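Local coordinates for protein D-glycero-alpha-D-manno-heptose 7-phosphate kinase (Campylobacter jejuni subsp. jejuni, PDB 4N3O) that catalyses the ATP-dependent phosphorylation of D-glycero-alpha-D-manno-heptose 7-phosphate at C-1, a step toward the GDP-heptose used in capsule polysaccharide synthesis, at residues Ser86-Ile91 / Leu100-His105; Cys46-Arg51 / Ala131-Leu136; Leu42-Thr47 / Ser120-Gly125. One frame throughout, in Å; residues are numbered along the deposited sequence. Where two conformers were deposited one is given.

Interaction 1: residues Ser86-Ile91 / Leu100-His105; sequences SIYNRI and LSFSLH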
ATOM      1  N   SER A  86      22.811  -7.553 -19.899  1.00 50.85           N
ATOM      2  CA  SER A  86      23.945  -7.096 -19.090  1.00 50.80           C
ATOM      3  C   SER A  86      23.938  -7.799 -17.733  1.00 52.75           C
ATOM      4  O   SER A  86      24.978  -8.215 -17.246  1.00 53.80           O
ATOM      5  CB  SER A  86      23.875  -5.598 -18.853  1.00 51.28           C
ATOM      6  OG  SER A  86      23.708  -4.889 -20.057  1.00 55.33           O
ATOM      7  N   ILE A  87      22.758  -7.900 -17.118  1.00 48.88           N
ATOM      8  CA  ILE A  87      22.634  -8.560 -15.843  1.00 47.58           C
ATOM      9  C   ILE A  87      23.011 -10.024 -16.019  1.00 47.06           C
ATOM     10  O   ILE A  87      23.872 -10.544 -15.311  1.00 48.36           O
ATOM     11  CB  ILE A  87      21.204  -8.419 -15.280  1.00 46.92           C
ATOM     12  CG1 ILE A  87      20.946  -6.953 -14.898  1.00 47.64           C
ATOM     13  CG2 ILE A  87      21.022  -9.321 -14.075  1.00 45.96           C
ATOM     14  CD1 ILE A  87      19.492  -6.616 -14.654  1.00 46.88           C
ATOM     15  N   TYR A  88      22.381 -10.690 -16.973  1.00 46.51           N
ATOM     16  CA  TYR A  88      22.701 -12.093 -17.218  1.00 49.90           C
ATOM     17  C   TYR A  88      24.206 -12.309 -17.459  1.00 52.57           C
ATOM     18  O   TYR A  88      24.845 -13.127 -16.795  1.00 53.82           O
ATOM     19  CB  TYR A  88      21.910 -12.622 -18.408  1.00 51.13           C
ATOM     20  CG  TYR A  88      22.310 -14.016 -18.782  1.00 50.62           C
ATOM     21  CD1 TYR A  88      21.887 -15.095 -18.031  1.00 48.42           C
ATOM     22  CD2 TYR A  88      23.123 -14.255 -19.892  1.00 53.35           C
ATOM     23  CE1 TYR A  88      22.263 -16.385 -18.363  1.00 51.47           C
ATOM     24  CE2 TYR A  88      23.497 -15.539 -20.237  1.00 54.15           C
ATOM     25  CZ  TYR A  88      23.066 -16.601 -19.466  1.00 52.42           C
ATOM     26  OH  TYR A  88      23.433 -17.880 -19.791  1.00 53.61           O
ATOM     27  N   ASN A  89      24.761 -11.564 -18.407  1.00 53.86           N
ATOM     28  CA  ASN A  89      26.181 -11.664 -18.726  1.00 56.41           C
ATOM     29  C   ASN A  89      27.071 -11.538 -17.484  1.00 55.98           C
ATOM     30  O   ASN A  89      28.031 -12.285 -17.325  1.00 55.53           O
ATOM     31  CB  ASN A  89      26.564 -10.601 -19.756  1.00 58.26           C
ATOM     32  CG  ASN A  89      25.878 -10.805 -21.114  1.00 59.91           C
ATOM     33  OD1 ASN A  89      25.348 -11.875 -21.419  1.00 55.06           O
ATOM     34  ND2 ASN A  89      25.895  -9.762 -21.934  1.00 62.18           N
ATOM     35  N   ARG A  90      26.720 -10.628 -16.583  1.00 52.91           N
ATOM     36  CA  ARG A  90      27.507 -10.398 -15.387  1.00 53.76           C
ATOM     37  C   ARG A  90      27.368 -11.550 -14.381  1.00 54.76           C
ATOM     38  O   ARG A  90      28.337 -11.945 -13.743  1.00 58.30           O
ATOM     39  CB  ARG A  90      27.105  -9.063 -14.776  1.00 56.72           C
ATOM     40  CG  ARG A  90      27.965  -8.587 -13.617  1.00 61.44           C
ATOM     41  CD  ARG A  90      29.373  -8.168 -14.024  1.00 62.97           C
ATOM     42  NE  ARG A  90      30.089  -7.656 -12.852  1.00 67.91           N
ATOM     43  CZ  ARG A  90      30.139  -6.378 -12.477  1.00 69.17           C
ATOM     44  NH1 ARG A  90      29.550  -5.422 -13.194  1.00 69.37           N
ATOM     45  NH2 ARG A  90      30.807  -6.049 -11.378  1.00 72.71           N
ATOM     46  N   ILE A  91      26.167 -12.095 -14.242  1.00 55.00           N
ATOM     47  CA  ILE A  91      25.951 -13.245 -13.353  1.00 53.15           C
ATOM     48  C   ILE A  91      26.745 -14.465 -13.824  1.00 53.20           C
ATOM     49  O   ILE A  91      27.175 -15.285 -13.014  1.00 57.01           O
ATOM     50  CB  ILE A  91      24.460 -13.642 -13.283  1.00 49.75           C
ATOM     51  CG1 ILE A  91      23.631 -12.532 -12.632  1.00 48.16           C
ATOM     52  CG2 ILE A  91      24.290 -14.936 -12.507  1.00 50.54           C
ATOM     53  CD1 ILE A  91      24.001 -12.225 -11.191  1.00 47.76           C
ATOM     54  N   LEU A 100      22.975 -20.728 -18.358  1.00 61.49           N
ATOM     55  CA  LEU A 100      21.813 -21.046 -17.533  1.00 60.60           C
ATOM     56  C   LEU A 100      20.575 -21.036 -18.413  1.00 59.77           C
ATOM     57  O   LEU A 100      20.539 -20.334 -19.438  1.00 58.04           O
ATOM     58  CB  LEU A 100      21.662 -20.010 -16.417  1.00 56.36           C
ATOM     59  CG  LEU A 100      22.900 -19.776 -15.543  1.00 54.06           C
ATOM     60  CD1 LEU A 100      22.693 -18.515 -14.718  1.00 52.22           C
ATOM     61  CD2 LEU A 100      23.215 -20.977 -14.656  1.00 52.84           C
ATOM     62  N   SER A 101      19.564 -21.809 -18.019  1.00 57.78           N
ATOM     63  CA  SER A 101      18.317 -21.874 -18.786  1.00 57.29           C
ATOM     64  C   SER A 101      17.144 -21.476 -17.880  1.00 51.88           C
ATOM     65  O   SER A 101      16.918 -22.091 -16.838  1.00 51.07           O
ATOM     66  CB  SER A 101      18.142 -23.267 -19.392  1.00 59.11           C
ATOM     67  OG  SER A 101      17.053 -23.303 -20.307  1.00 61.90           O
ATOM     68  N   PHE A 102      16.396 -20.452 -18.292  1.00 48.67           N
ATOM     69  CA  PHE A 102      15.321 -19.905 -17.471  1.00 48.63           C
ATOM     70  C   PHE A 102      14.493 -18.911 -18.242  1.00 49.36           C
ATOM     71  O   PHE A 102      14.892 -18.485 -19.327  1.00 49.45           O
ATOM     72  CB  PHE A 102      15.945 -19.101 -16.332  1.00 48.01           C
ATOM     73  CG  PHE A 102      16.730 -17.904 -16.824  1.00 47.25           C
ATOM     74  CD1 PHE A 102      18.070 -18.026 -17.155  1.00 48.94           C
ATOM     75  CD2 PHE A 102      16.105 -16.683 -17.020  1.00 45.84           C
ATOM     76  CE1 PHE A 102      18.780 -16.942 -17.649  1.00 51.63           C
ATOM     77  CE2 PHE A 102      16.810 -15.590 -17.496  1.00 48.48           C
ATOM     78  CZ  PHE A 102      18.150 -15.714 -17.812  1.00 50.51           C
ATOM     79  N   SER A 103      13.365 -18.512 -17.646  1.00 48.76           N
ATOM     80  CA  SER A 103      12.501 -17.460 -18.190  1.00 47.52           C
ATOM     81  C   SER A 103      12.370 -16.409 -17.090  1.00 47.84           C
ATOM     82  O   SER A 103      12.209 -16.754 -15.932  1.00 46.67           O
ATOM     83  CB  SER A 103      11.130 -17.985 -18.590  1.00 49.44           C
ATOM     84  OG  SER A 103      10.373 -18.385 -17.467  1.00 47.94           O
ATOM     85  N   LEU A 104      12.456 -15.135 -17.463  1.00 47.03           N
ATOM     86  CA  LEU A 104      12.396 -14.027 -16.534  1.00 42.73           C
ATOM     87  C   LEU A 104      11.229 -13.132 -16.934  1.00 45.48           C
ATOM     88  O   LEU A 104      11.179 -12.659 -18.076  1.00 48.13           O
ATOM     89  CB  LEU A 104      13.703 -13.235 -16.596  1.00 43.42           C
ATOM     90  CG  LEU A 104      13.804 -12.029 -15.664  1.00 43.39           C
ATOM     91  CD1 LEU A 104      13.795 -12.509 -14.223  1.00 43.41           C
ATOM     92  CD2 LEU A 104      15.042 -11.207 -15.953  1.00 43.86           C
ATOM     93  N   HIS A 105      10.301 -12.889 -16.004  1.00 39.77           N
ATOM     94  CA  HIS A 105       9.113 -12.103 -16.318  1.00 41.71           C
ATOM     95  C   HIS A 105       9.038 -10.927 -15.361  1.00 41.28           C
ATOM     96  O   HIS A 105       9.173 -11.129 -14.167  1.00 44.73           O
ATOM     97  CB  HIS A 105       7.866 -12.982 -16.152  1.00 41.90           C
ATOM     98  CG  HIS A 105       7.984 -14.337 -16.779  1.00 41.12           C
ATOM     99  ND1 HIS A 105       7.415 -14.649 -17.993  1.00 45.66           N
ATOM    100  CD2 HIS A 105       8.605 -15.465 -16.355  1.00 41.47           C
ATOM    101  CE1 HIS A 105       7.670 -15.914 -18.287  1.00 44.54           C
ATOM    102  NE2 HIS A 105       8.388 -16.432 -17.306  1.00 44.40           N
TER

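Interaction 2: residues Cys46-Arg51 / Ala131-Leu136; sequences CTLIKR and AEWLNL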
ATOM      1  N   CYS A  46       9.124  -9.395 -10.197  0.60 33.75           N
ATOM      2  CA  CYS A  46       9.925 -10.279 -11.036  0.60 36.59           C
ATOM      3  C   CYS A  46       9.670 -11.730 -10.691  0.60 37.50           C
ATOM      4  O   CYS A  46       9.606 -12.091  -9.519  0.60 37.73           O
ATOM      5  CB  CYS A  46      11.426 -10.019 -10.852  0.60 37.21           C
ATOM      6  SG  CYS A  46      11.972  -8.377 -11.362  0.60 37.57           S
ATOM      7  N   THR A  47       9.517 -12.550 -11.724  1.00 37.09           N
ATOM      8  CA  THR A  47       9.372 -13.987 -11.563  1.00 38.47           C
ATOM      9  C   THR A  47      10.460 -14.647 -12.433  1.00 41.63           C
ATOM     10  O   THR A  47      10.595 -14.333 -13.626  1.00 40.83           O
ATOM     11  CB  THR A  47       7.995 -14.493 -11.988  1.00 37.43           C
ATOM     12  OG1 THR A  47       7.040 -14.125 -11.000  1.00 40.80           O
ATOM     13  CG2 THR A  47       7.992 -15.975 -12.081  1.00 40.11           C
ATOM     14  N   LEU A  48      11.222 -15.558 -11.841  1.00 41.16           N
ATOM     15  CA  LEU A  48      12.270 -16.262 -12.579  1.00 42.92           C
ATOM     16  C   LEU A  48      11.980 -17.746 -12.499  1.00 44.09           C
ATOM     17  O   LEU A  48      11.964 -18.313 -11.398  1.00 44.83           O
ATOM     18  CB  LEU A  48      13.648 -15.950 -11.995  1.00 43.50           C
ATOM     19  CG  LEU A  48      14.900 -16.420 -12.757  1.00 45.14           C
ATOM     20  CD1 LEU A  48      16.137 -15.832 -12.105  1.00 45.73           C
ATOM     21  CD2 LEU A  48      15.011 -17.931 -12.812  1.00 47.45           C
ATOM     22  N   ILE A  49      11.747 -18.370 -13.655  1.00 44.50           N
ATOM     23  CA  ILE A  49      11.433 -19.803 -13.704  1.00 48.49           C
ATOM     24  C   ILE A  49      12.497 -20.619 -14.426  1.00 49.91           C
ATOM     25  O   ILE A  49      12.781 -20.398 -15.607  1.00 49.00           O
ATOM     26  CB  ILE A  49      10.079 -20.084 -14.402  1.00 47.42           C
ATOM     27  CG1 ILE A  49       8.972 -19.184 -13.838  1.00 44.45           C
ATOM     28  CG2 ILE A  49       9.676 -21.548 -14.233  1.00 46.60           C
ATOM     29  CD1 ILE A  49       7.680 -19.286 -14.609  1.00 44.14           C
ATOM     30  N   LYS A  50      13.066 -21.578 -13.703  1.00 55.22           N
ATOM     31  CA  LYS A  50      14.050 -22.480 -14.271  1.00 60.31           C
ATOM     32  C   LYS A  50      13.369 -23.366 -15.305  1.00 63.48           C
ATOM     33  O   LYS A  50      12.243 -23.831 -15.096  1.00 60.79           O
ATOM     34  CB  LYS A  50      14.684 -23.354 -13.186  1.00 64.58           C
ATOM     35  CG  LYS A  50      15.687 -24.366 -13.745  1.00 69.37           C
ATOM     36  CD  LYS A  50      16.376 -25.187 -12.662  1.00 73.35           C
ATOM     37  CE  LYS A  50      17.357 -26.182 -13.282  1.00 79.19           C
ATOM     38  NZ  LYS A  50      18.154 -26.901 -12.257  1.00 81.66           N
ATOM     39  N   ARG A  51      14.049 -23.575 -16.423  1.00 70.03           N
ATOM     40  CA  ARG A  51      13.539 -24.434 -17.496  1.00 77.58           C
ATOM     41  C   ARG A  51      14.694 -25.272 -18.059  1.00 85.01           C
ATOM     42  O   ARG A  51      15.823 -24.798 -18.143  1.00 85.96           O
ATOM     43  CB  ARG A  51      12.818 -23.601 -18.567  1.00 75.00           C
ATOM     44  CG  ARG A  51      13.606 -22.421 -19.090  1.00 71.94           C
ATOM     45  CD  ARG A  51      12.748 -21.469 -19.921  1.00 68.65           C
ATOM     46  NE  ARG A  51      12.358 -22.027 -21.213  1.00 72.42           N
ATOM     47  CZ  ARG A  51      11.190 -22.604 -21.496  1.00 74.15           C
ATOM     48  NH1 ARG A  51      10.229 -22.705 -20.589  1.00 73.23           N
ATOM     49  NH2 ARG A  51      10.981 -23.072 -22.718  1.00 76.81           N
ATOM     50  N   ALA A 131      20.342 -14.198  -7.503  1.00 51.38           N
ATOM     51  CA  ALA A 131      21.051 -14.492  -6.266  1.00 51.16           C
ATOM     52  C   ALA A 131      20.343 -15.558  -5.416  1.00 51.99           C
ATOM     53  O   ALA A 131      20.986 -16.465  -4.891  1.00 54.21           O
ATOM     54  CB  ALA A 131      21.243 -13.213  -5.463  1.00 50.46           C
ATOM     55  N   GLU A 132      19.027 -15.419  -5.307  0.50 50.81           N
ATOM     56  CA  GLU A 132      18.175 -16.332  -4.549  0.50 52.43           C
ATOM     57  C   GLU A 132      18.122 -17.709  -5.203  0.50 53.32           C
ATOM     58  O   GLU A 132      18.183 -18.745  -4.535  0.50 56.19           O
ATOM     59  CB  GLU A 132      16.756 -15.765  -4.525  0.50 50.97           C
ATOM     60  CG  GLU A 132      15.728 -16.583  -3.762  0.50 52.63           C
ATOM     61  CD  GLU A 132      15.852 -16.432  -2.262  0.50 54.02           C
ATOM     62  OE1 GLU A 132      16.989 -16.272  -1.772  0.50 54.55           O
ATOM     63  OE2 GLU A 132      14.811 -16.481  -1.581  0.50 53.55           O
ATOM     64  N   TRP A 133      17.997 -17.696  -6.522  1.00 51.48           N
ATOM     65  CA  TRP A 133      17.887 -18.900  -7.304  1.00 51.68           C
ATOM     66  C   TRP A 133      19.192 -19.707  -7.295  1.00 53.30           C
ATOM     67  O   TRP A 133      19.188 -20.929  -7.110  1.00 54.06           O
ATOM     68  CB  TRP A 133      17.513 -18.551  -8.742  1.00 50.40           C
ATOM     69  CG  TRP A 133      17.536 -19.732  -9.645  1.00 52.37           C
ATOM     70  CD1 TRP A 133      17.113 -20.993  -9.344  1.00 54.39           C
ATOM     71  CD2 TRP A 133      17.926 -19.756 -11.025  1.00 53.32           C
ATOM     72  NE1 TRP A 133      17.264 -21.816 -10.437  1.00 58.57           N
ATOM     73  CE2 TRP A 133      17.756 -21.081 -11.483  1.00 55.89           C
ATOM     74  CE3 TRP A 133      18.416 -18.793 -11.913  1.00 52.25           C
ATOM     75  CZ2 TRP A 133      18.059 -21.468 -12.790  1.00 55.76           C
ATOM     76  CZ3 TRP A 133      18.711 -19.179 -13.212  1.00 53.26           C
ATOM     77  CH2 TRP A 133      18.530 -20.509 -13.637  1.00 54.52           C
ATOM     78  N   LEU A 134      20.303 -19.008  -7.488  1.00 51.19           N
ATOM     79  CA  LEU A 134      21.609 -19.639  -7.582  1.00 52.35           C
ATOM     80  C   LEU A 134      22.371 -19.682  -6.266  1.00 54.61           C
ATOM     81  O   LEU A 134      23.502 -20.155  -6.238  1.00 58.81           O
ATOM     82  CB  LEU A 134      22.423 -18.902  -8.637  1.00 51.91           C
ATOM     83  CG  LEU A 134      21.734 -18.866 -10.008  1.00 51.69           C
ATOM     84  CD1 LEU A 134      22.350 -17.813 -10.911  1.00 50.60           C
ATOM     85  CD2 LEU A 134      21.783 -20.248 -10.651  1.00 55.31           C
ATOM     86  N   ASN A 135      21.760 -19.192  -5.182  1.00 53.86           N
ATOM     87  CA  ASN A 135      22.375 -19.214  -3.843  1.00 55.72           C
ATOM     88  C   ASN A 135      23.708 -18.471  -3.820  1.00 56.51           C
ATOM     89  O   ASN A 135      24.667 -18.908  -3.194  1.00 60.47           O
ATOM     90  CB  ASN A 135      22.577 -20.663  -3.382  1.00 58.74           C
ATOM     91  CG  ASN A 135      22.894 -20.783  -1.885  1.00 63.15           C
ATOM     92  OD1 ASN A 135      22.535 -19.916  -1.079  1.00 61.87           O
ATOM     93  ND2 ASN A 135      23.544 -21.889  -1.506  1.00 66.23           N
ATOM     94  N   LEU A 136      23.768 -17.345  -4.508  1.00 53.71           N
ATOM     95  CA  LEU A 136      25.001 -16.575  -4.574  1.00 54.71           C
ATOM     96  C   LEU A 136      25.293 -15.925  -3.236  1.00 56.74           C
ATOM     97  O   LEU A 136      24.375 -15.494  -2.555  1.00 54.57           O
ATOM     98  CB  LEU A 136      24.866 -15.496  -5.646  1.00 51.68           C
ATOM     99  CG  LEU A 136      24.479 -15.980  -7.042  1.00 49.28           C
ATOM    100  CD1 LEU A 136      24.368 -14.789  -7.978  1.00 46.82           C
ATOM    101  CD2 LEU A 136      25.494 -16.986  -7.558  1.00 51.81           C
TER

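Interaction 3: residues Leu42-Thr47 / Ser120-Gly125; sequences LYIHCT and STLVVG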
ATOM      1  N   LEU A  42       4.746   0.807  -4.203  1.00 34.37           N
ATOM      2  CA  LEU A  42       4.557   0.691  -5.646  1.00 34.53           C
ATOM      3  C   LEU A  42       5.801  -0.100  -6.006  1.00 34.16           C
ATOM      4  O   LEU A  42       6.909   0.270  -5.636  1.00 32.61           O
ATOM      5  CB  LEU A  42       4.513   2.054  -6.321  1.00 36.02           C
ATOM      6  CG  LEU A  42       3.395   2.976  -5.836  1.00 38.71           C
ATOM      7  CD1 LEU A  42       3.576   4.379  -6.376  1.00 42.40           C
ATOM      8  CD2 LEU A  42       2.042   2.443  -6.236  1.00 40.74           C
ATOM      9  N   TYR A  43       5.617  -1.184  -6.728  1.00 33.57           N
ATOM     10  CA  TYR A  43       6.686  -2.110  -6.924  1.00 33.78           C
ATOM     11  C   TYR A  43       6.960  -2.572  -8.334  1.00 33.70           C
ATOM     12  O   TYR A  43       6.141  -2.424  -9.245  1.00 37.45           O
ATOM     13  CB  TYR A  43       6.303  -3.400  -6.156  1.00 34.26           C
ATOM     14  CG  TYR A  43       5.996  -3.257  -4.676  1.00 33.01           C
ATOM     15  CD1 TYR A  43       7.014  -3.289  -3.736  1.00 31.78           C
ATOM     16  CD2 TYR A  43       4.670  -3.165  -4.207  1.00 34.22           C
ATOM     17  CE1 TYR A  43       6.742  -3.195  -2.379  1.00 34.18           C
ATOM     18  CE2 TYR A  43       4.390  -3.060  -2.838  1.00 31.20           C
ATOM     19  CZ  TYR A  43       5.433  -3.095  -1.937  1.00 32.93           C
ATOM     20  OH  TYR A  43       5.201  -3.001  -0.590  1.00 35.43           O
ATOM     21  N   ILE A  44       8.126  -3.186  -8.459  1.00 33.17           N
ATOM     22  CA  ILE A  44       8.542  -3.891  -9.654  1.00 35.69           C
ATOM     23  C   ILE A  44       8.525  -5.360  -9.238  1.00 34.92           C
ATOM     24  O   ILE A  44       9.123  -5.730  -8.224  1.00 32.22           O
ATOM     25  CB  ILE A  44       9.921  -3.461 -10.155  1.00 37.35           C
ATOM     26  CG1 ILE A  44       9.759  -2.092 -10.812  1.00 40.45           C
ATOM     27  CG2 ILE A  44      10.460  -4.487 -11.156  1.00 37.37           C
ATOM     28  CD1 ILE A  44      10.984  -1.559 -11.486  1.00 43.21           C
ATOM     29  N   HIS A  45       7.814  -6.171 -10.017  1.00 35.33           N
ATOM     30  CA  HIS A  45       7.619  -7.570  -9.719  1.00 34.60           C
ATOM     31  C   HIS A  45       8.428  -8.383 -10.699  1.00 33.46           C
ATOM     32  O   HIS A  45       8.425  -8.098 -11.879  1.00 36.54           O
ATOM     33  CB  HIS A  45       6.131  -7.939  -9.867  1.00 33.89           C
ATOM     34  CG  HIS A  45       5.206  -6.989  -9.180  1.00 37.13           C
ATOM     35  ND1 HIS A  45       4.744  -7.198  -7.902  1.00 37.55           N
ATOM     36  CD2 HIS A  45       4.680  -5.803  -9.583  1.00 39.65           C
ATOM     37  CE1 HIS A  45       3.969  -6.185  -7.545  1.00 39.45           C
ATOM     38  NE2 HIS A  45       3.909  -5.330  -8.549  1.00 39.25           N
ATOM     39  N   CYS A  46       9.124  -9.395 -10.197  0.60 33.75           N
ATOM     40  CA  CYS A  46       9.925 -10.279 -11.036  0.60 36.59           C
ATOM     41  C   CYS A  46       9.670 -11.730 -10.691  0.60 37.50           C
ATOM     42  O   CYS A  46       9.606 -12.091  -9.519  0.60 37.73           O
ATOM     43  CB  CYS A  46      11.426 -10.019 -10.852  0.60 37.21           C
ATOM     44  SG  CYS A  46      11.972  -8.377 -11.362  0.60 37.57           S
ATOM     45  N   THR A  47       9.517 -12.550 -11.724  1.00 37.09           N
ATOM     46  CA  THR A  47       9.372 -13.987 -11.563  1.00 38.47           C
ATOM     47  C   THR A  47      10.460 -14.647 -12.433  1.00 41.63           C
ATOM     48  O   THR A  47      10.595 -14.333 -13.626  1.00 40.83           O
ATOM     49  CB  THR A  47       7.995 -14.493 -11.988  1.00 37.43           C
ATOM     50  OG1 THR A  47       7.040 -14.125 -11.000  1.00 40.80           O
ATOM     51  CG2 THR A  47       7.992 -15.975 -12.081  1.00 40.11           C
ATOM     52  N   SER A 120      16.776   1.564 -11.358  1.00 48.03           N
ATOM     53  CA  SER A 120      17.572   0.964 -10.307  1.00 45.87           C
ATOM     54  C   SER A 120      16.757  -0.117  -9.626  1.00 44.12           C
ATOM     55  O   SER A 120      17.275  -1.171  -9.317  1.00 45.04           O
ATOM     56  CB  SER A 120      17.947   2.022  -9.274  1.00 46.43           C
ATOM     57  OG  SER A 120      18.546   3.127  -9.908  1.00 51.40           O
ATOM     58  N   THR A 121      15.489   0.195  -9.354  1.00 40.57           N
ATOM     59  CA  THR A 121      14.563  -0.734  -8.754  1.00 43.90           C
ATOM     60  C   THR A 121      14.437  -2.027  -9.594  1.00 44.11           C
ATOM     61  O   THR A 121      14.352  -3.126  -9.049  1.00 43.31           O
ATOM     62  CB  THR A 121      13.165  -0.068  -8.593  1.00 49.50           C
ATOM     63  OG1 THR A 121      13.249   1.031  -7.678  1.00 52.80           O
ATOM     64  CG2 THR A 121      12.140  -1.049  -8.067  1.00 51.84           C
ATOM     65  N   LEU A 122      14.426  -1.894 -10.914  1.00 44.63           N
ATOM     66  CA  LEU A 122      14.313  -3.066 -11.797  1.00 45.15           C
ATOM     67  C   LEU A 122      15.571  -3.938 -11.739  1.00 42.63           C
ATOM     68  O   LEU A 122      15.490  -5.169 -11.571  1.00 39.98           O
ATOM     69  CB  LEU A 122      14.053  -2.616 -13.237  1.00 47.06           C
ATOM     70  CG  LEU A 122      14.005  -3.689 -14.326  1.00 49.06           C
ATOM     71  CD1 LEU A 122      12.951  -4.735 -14.028  1.00 46.57           C
ATOM     72  CD2 LEU A 122      13.733  -3.041 -15.675  1.00 51.82           C
ATOM     73  N   VAL A 123      16.733  -3.298 -11.861  1.00 40.88           N
ATOM     74  CA  VAL A 123      18.012  -4.025 -11.848  1.00 39.76           C
ATOM     75  C   VAL A 123      18.183  -4.795 -10.534  1.00 38.60           C
ATOM     76  O   VAL A 123      18.609  -5.954 -10.523  1.00 36.37           O
ATOM     77  CB  VAL A 123      19.214  -3.081 -12.079  1.00 40.70           C
ATOM     78  CG1 VAL A 123      20.533  -3.845 -11.934  1.00 40.48           C
ATOM     79  CG2 VAL A 123      19.128  -2.395 -13.449  1.00 43.51           C
ATOM     80  N   VAL A 124      17.844  -4.147  -9.424  1.00 40.57           N
ATOM     81  CA  VAL A 124      17.925  -4.787  -8.101  1.00 39.08           C
ATOM     82  C   VAL A 124      16.996  -6.004  -7.996  1.00 36.13           C
ATOM     83  O   VAL A 124      17.403  -7.054  -7.535  1.00 36.09           O
ATOM     84  CB  VAL A 124      17.649  -3.768  -6.978  1.00 38.43           C
ATOM     85  CG1 VAL A 124      17.370  -4.455  -5.654  1.00 36.95           C
ATOM     86  CG2 VAL A 124      18.835  -2.821  -6.850  1.00 41.83           C
ATOM     87  N   GLY A 125      15.758  -5.876  -8.443  1.00 34.64           N
ATOM     88  CA  GLY A 125      14.844  -7.004  -8.370  1.00 34.25           C
ATOM     89  C   GLY A 125      15.315  -8.218  -9.154  1.00 35.76           C
ATOM     90  O   GLY A 125      15.180  -9.343  -8.701  1.00 37.47           O
TER

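Interaction 1: residues Ser86-Ile91 / Leu100-His105
Two backbone groups grip the phenol oxygen of Tyr88: Leu100 N donates to Tyr88 OH at 3.2 Å, with an N-H...O angle of 157°, and the carbonyl oxygen of Lys72 bonds to the same hydroxyl. The contact lies in the N-terminal domain of a GHMP kinase, where helix 82-96 runs into a short loop and the chain returns as strand 102-108 of the large mixed sheet. Tyr88 spans the gap from the helix. With CG opposite the backbone N (chi1 174°), the ring extends toward the incoming strand and delivers its hydroxyl to the loop just before it, which ties the hydroxyl to backbone at Leu100 and at Lys72, outside the two segments. Leu100 CB sits at the ring edge, 4.2 Å from Tyr88 CE1. Phe102 supplies the second aromatic group. Its ring is inclined to that of Tyr88 by 41°, with centroids 5.8 Å apart, an oblique pairing. Phe102 also meets Phe130 of helix 118-134 edge-to-face, and Ile56 of strand 55-60 touches both aromatic side chains, so the pair lies buried between helices and sheet. The Phe102 ring presents its edge, and Tyr88 CE1 lies near the plane of that ring, 3.6 Å from Phe102 CE1.

Interaction 2: residues Cys46-Arg51 / Ala131-Leu136
Leu48 CD2 rests over one face of the Trp133 indole, a CH-pi contact in which the methyl carbon is 3.9 Å from the centroid of the six-membered ring and 23° off its normal. It lies closest to the rim, 3.6 Å from Trp133 CE3, and the second methyl, Leu48 CD1, reaches the same ring carbon at 3.7 Å. Leu134 CD2 lies against the opposite face, so the indole is clasped between a leucine of strand 42-50 and one of its own segment. The other kind of contact is aliphatic and more exposed. Lys50 runs out fully extended, its CB and CG each 3.9 Å from Trp133 CZ2, and its chain crosses the indole at about a right angle while the ammonium end leads away. Trp133 lies in the C-terminal part of helix 118-134, which packs on the sheet of the GHMP kinase N-terminal domain; the Trp133 side chain also touches Ile7 of strand 6-21. Between the two segments no hydrogen bond forms. Cohesion here therefore rests on dispersion and CH-pi attraction, with the lysine contributing its methylenes rather than its charge.

Interaction 3: residues Leu42-Thr47 / Ser120-Gly125
Ile44 reaches from strand 42-47 into the side of helix 120-125, and each carbon from CB outward finds a neighbour. CB itself lies 3.9 Å from Thr121 CG2. From there the side chain forks. The CG2 branch, opposite the backbone N, meets Leu122 CD1 at 3.8 Å. The CG1 branch, beside the backbone N (chi1 -75°), passes Thr121 CG2 at 3.8 Å and carries CD1 onto the helix, where this methyl touches Thr121 CG2 at 3.6 Å and Leu122 CB at 3.7 Å. The isoleucine is thus lodged between two consecutive helix residues, crossing Leu122 at about a right angle. Strand and helix run roughly parallel, their axes 8.5 Å apart at 32°. This is the core of the GHMP kinase N-terminal domain: helix 118-134 begins within the glycine-rich stretch 113-119, which by similarity binds ATP, and packs against the large sheet. Thr121 shows both sides of that position. Its CG2 faces the strand, whereas OG1 turns to the carbonyl oxygen of Gly117 in the loop, with a weak second bond to Pro12 O. One turn on, Gly125 brings bare backbone close to the strand, near Cys46. Back at the tip of the isoleucine, CD1 also approaches the helix backbone, 3.5 Å from Leu122 N.

How the interactions relate
Interactions 2 and 3 join the same two elements, strand 42-50 and helix 118-134, at successive places: 42-47 / 120-125 lies in the core near the probable ATP-binding loop, with aliphatic groups packed on the helix, while 46-51 / 131-136 lies farther out, where a tryptophan and a lysine chain meet at a partly exposed place. Interaction 1 is buried too, but joins helix 82-96 to strand 102-108 and, unlike the others, includes a hydrogen bond across its segments. The sheet ties it to both: strand 102-108 pairs with 42-50, probably through His105 N to Thr47 O and Ile49 N to Ser103 O, and Ile87 packs on Val123.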